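Local coordinates for thrombospondin related anonymous protein (PDB 4F1J) that probably mediates adhesion of the malaria parasite to host surfaces, through a magnesium-binding von Willebrand factor A domain that forms part of this longer membrane protein, at residues Y50-S55 and L98-K103. Residues are numbered along the deposited sequence; the frame is centred on the assembly and turned at random.
Sequences YANIFS and LLQVRK. With SO4 (sulfate ion), chain F.
Tyr50 and Gln100 come closest where the phenolic OH of Tyr50 lies 3.7 Å from Gln100 CB, the root of the glutamine side chain. Asn52, two residues along the same strand, brings its amide to that methylene as well, with ND2 4.1 Å from Gln100 CB. Tyr50 runs obliquely to Gln100, ring and amide planes 29° apart; Asn52 crosses it at about a right angle, the two amide planes 55° apart. The two strand groups are tied to each other. Asn52 ND2 donates to Tyr50 OH over 3.0 Å at an N-H...O angle of 153°, reaching the tyrosine in the plane of its ring at the edge, while the hydroxyl sits slightly tilted from the amide plane. This bond should limit rotation of the carboxamide and hold amide and hydroxyl together.

Tyr50 extends toward the helix with CG anti to its own nitrogen, which carries the hydroxyl to the helix surface. Gln100 bends at chi2, so its amide turns away from the strand and NE2 bonds back to Asp96 O, one turn earlier. Contact is therefore made by its aliphatic base, and the touch is of van der Waals kind. The His104 ring meets that of Tyr50.

On the helix, Arg102 is engaged separately: NE pairs with Glu135, and NH1 makes a weak bond to a sulfate, 3.1 Å from its O2; this ion, probably from the crystallisation liquor, is also bonded by Arg142.

Helix 94-106 thus packs on a face of the mixed sheet at strand 47-54, the helix-on-sheet layering of the Rossmann-like von Willebrand factor A fold; Ser95, near the start of this helix, binds magnesium.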
# COMPACT_ATOMS: atom_id res chain seq x y z
N TYR A 50 -1.90 -7.78 -4.60
CA TYR A 50 -2.87 -8.06 -3.54
C TYR A 50 -3.35 -6.69 -3.08
O TYR A 50 -2.59 -5.73 -3.10
CB TYR A 50 -2.21 -8.77 -2.38
CG TYR A 50 -2.99 -8.71 -1.06
CD1 TYR A 50 -2.84 -7.63 -0.17
CD2 TYR A 50 -3.89 -9.72 -0.73
CE1 TYR A 50 -3.53 -7.61 1.05
CE2 TYR A 50 -4.61 -9.68 0.47
CZ TYR A 50 -4.42 -8.62 1.34
OH TYR A 50 -5.14 -8.61 2.54
N ALA A 51 -4.61 -6.60 -2.69
CA ALA A 51 -5.11 -5.33 -2.16
C ALA A 51 -6.05 -5.58 -1.02
O ALA A 51 -6.90 -6.46 -1.07
CB ALA A 51 -5.80 -4.48 -3.26
N ASN A 52 -5.88 -4.79 0.04
CA ASN A 52 -6.90 -4.68 1.07
C ASN A 52 -7.20 -3.24 1.38
O ASN A 52 -6.43 -2.35 1.01
CB ASN A 52 -6.63 -5.53 2.34
CG ASN A 52 -5.50 -5.02 3.24
OD1 ASN A 52 -5.28 -3.82 3.40
ND2 ASN A 52 -4.80 -5.97 3.87
N ILE A 53 -8.35 -3.02 2.00
CA ILE A 53 -8.65 -1.73 2.62
C ILE A 53 -8.59 -1.95 4.12
O ILE A 53 -8.84 -3.07 4.60
CB ILE A 53 -10.00 -1.17 2.19
CG1 ILE A 53 -11.12 -2.18 2.43
CG2 ILE A 53 -9.94 -0.79 0.69
CD1 ILE A 53 -12.53 -1.65 2.12
N PHE A 54 -8.30 -0.90 4.87
CA PHE A 54 -8.28 -1.03 6.32
C PHE A 54 -8.71 0.26 7.00
O PHE A 54 -8.31 1.37 6.63
CB PHE A 54 -6.90 -1.50 6.84
CG PHE A 54 -5.83 -0.47 6.74
CD1 PHE A 54 -5.07 -0.34 5.59
CD2 PHE A 54 -5.55 0.39 7.80
CE1 PHE A 54 -4.08 0.61 5.48
CE2 PHE A 54 -4.56 1.37 7.67
CZ PHE A 54 -3.85 1.48 6.51
N SER A 55 -9.59 0.10 7.98
CA SER A 55 -9.93 1.18 8.88
C SER A 55 -10.15 0.52 10.24
O SER A 55 -9.20 0.38 11.00
CB SER A 55 -11.11 2.02 8.34
OG SER A 55 -12.29 1.28 8.19
N LEU A 98 -1.35 -5.22 8.09
CA LEU A 98 -0.00 -5.83 8.02
C LEU A 98 -0.05 -7.31 8.43
O LEU A 98 0.64 -8.17 7.85
CB LEU A 98 0.97 -5.05 8.90
CG LEU A 98 1.33 -3.63 8.47
CD1 LEU A 98 2.06 -2.91 9.63
CD2 LEU A 98 2.17 -3.64 7.17
N LEU A 99 -0.86 -7.61 9.45
CA LEU A 99 -1.09 -9.00 9.86
C LEU A 99 -1.59 -9.88 8.70
O LEU A 99 -1.18 -11.03 8.55
CB LEU A 99 -2.07 -9.06 11.03
CG LEU A 99 -2.51 -10.46 11.50
CD1 LEU A 99 -1.32 -11.32 11.89
CD2 LEU A 99 -3.47 -10.28 12.65
N GLN A 100 -2.46 -9.35 7.85
CA GLN A 100 -2.99 -10.15 6.72
C GLN A 100 -1.88 -10.49 5.76
O GLN A 100 -1.85 -11.60 5.20
CB GLN A 100 -4.11 -9.42 6.00
CG GLN A 100 -5.31 -9.08 6.90
CD GLN A 100 -5.72 -10.18 7.84
OE1 GLN A 100 -6.03 -11.31 7.42
NE2 GLN A 100 -5.68 -9.90 9.14
N VAL A 101 -0.95 -9.55 5.56
CA VAL A 101 0.22 -9.83 4.72
C VAL A 101 1.07 -10.95 5.34
O VAL A 101 1.46 -11.90 4.66
CB VAL A 101 1.07 -8.60 4.50
CG1 VAL A 101 2.36 -8.96 3.76
CG2 VAL A 101 0.25 -7.55 3.72
N ARG A 102 1.33 -10.85 6.64
CA ARG A 102 2.12 -11.88 7.31
C ARG A 102 1.43 -13.23 7.26
O ARG A 102 2.10 -14.24 7.22
CB ARG A 102 2.43 -11.45 8.75
CG ARG A 102 3.44 -12.35 9.50
CD ARG A 102 3.93 -11.65 10.77
NE ARG A 102 2.85 -11.42 11.72
CZ ARG A 102 2.53 -12.22 12.73
NH1 ARG A 102 3.17 -13.36 12.90
NH2 ARG A 102 1.53 -11.89 13.55
N LYS A 103 0.08 -13.26 7.22
CA LYS A 103 -0.64 -14.54 7.11
C LYS A 103 -0.39 -15.17 5.73
O LYS A 103 -0.23 -16.39 5.64
CB LYS A 103 -2.14 -14.37 7.38
CG LYS A 103 -2.48 -14.20 8.84
CD LYS A 103 -3.94 -13.78 8.99
S SO4 F . 6.11 -14.94 12.03
O1 SO4 F . 6.63 -13.78 11.30
O2 SO4 F . 4.90 -15.44 11.38
O3 SO4 F . 7.10 -16.00 12.06
O4 SO4 F . 5.83 -14.55 13.41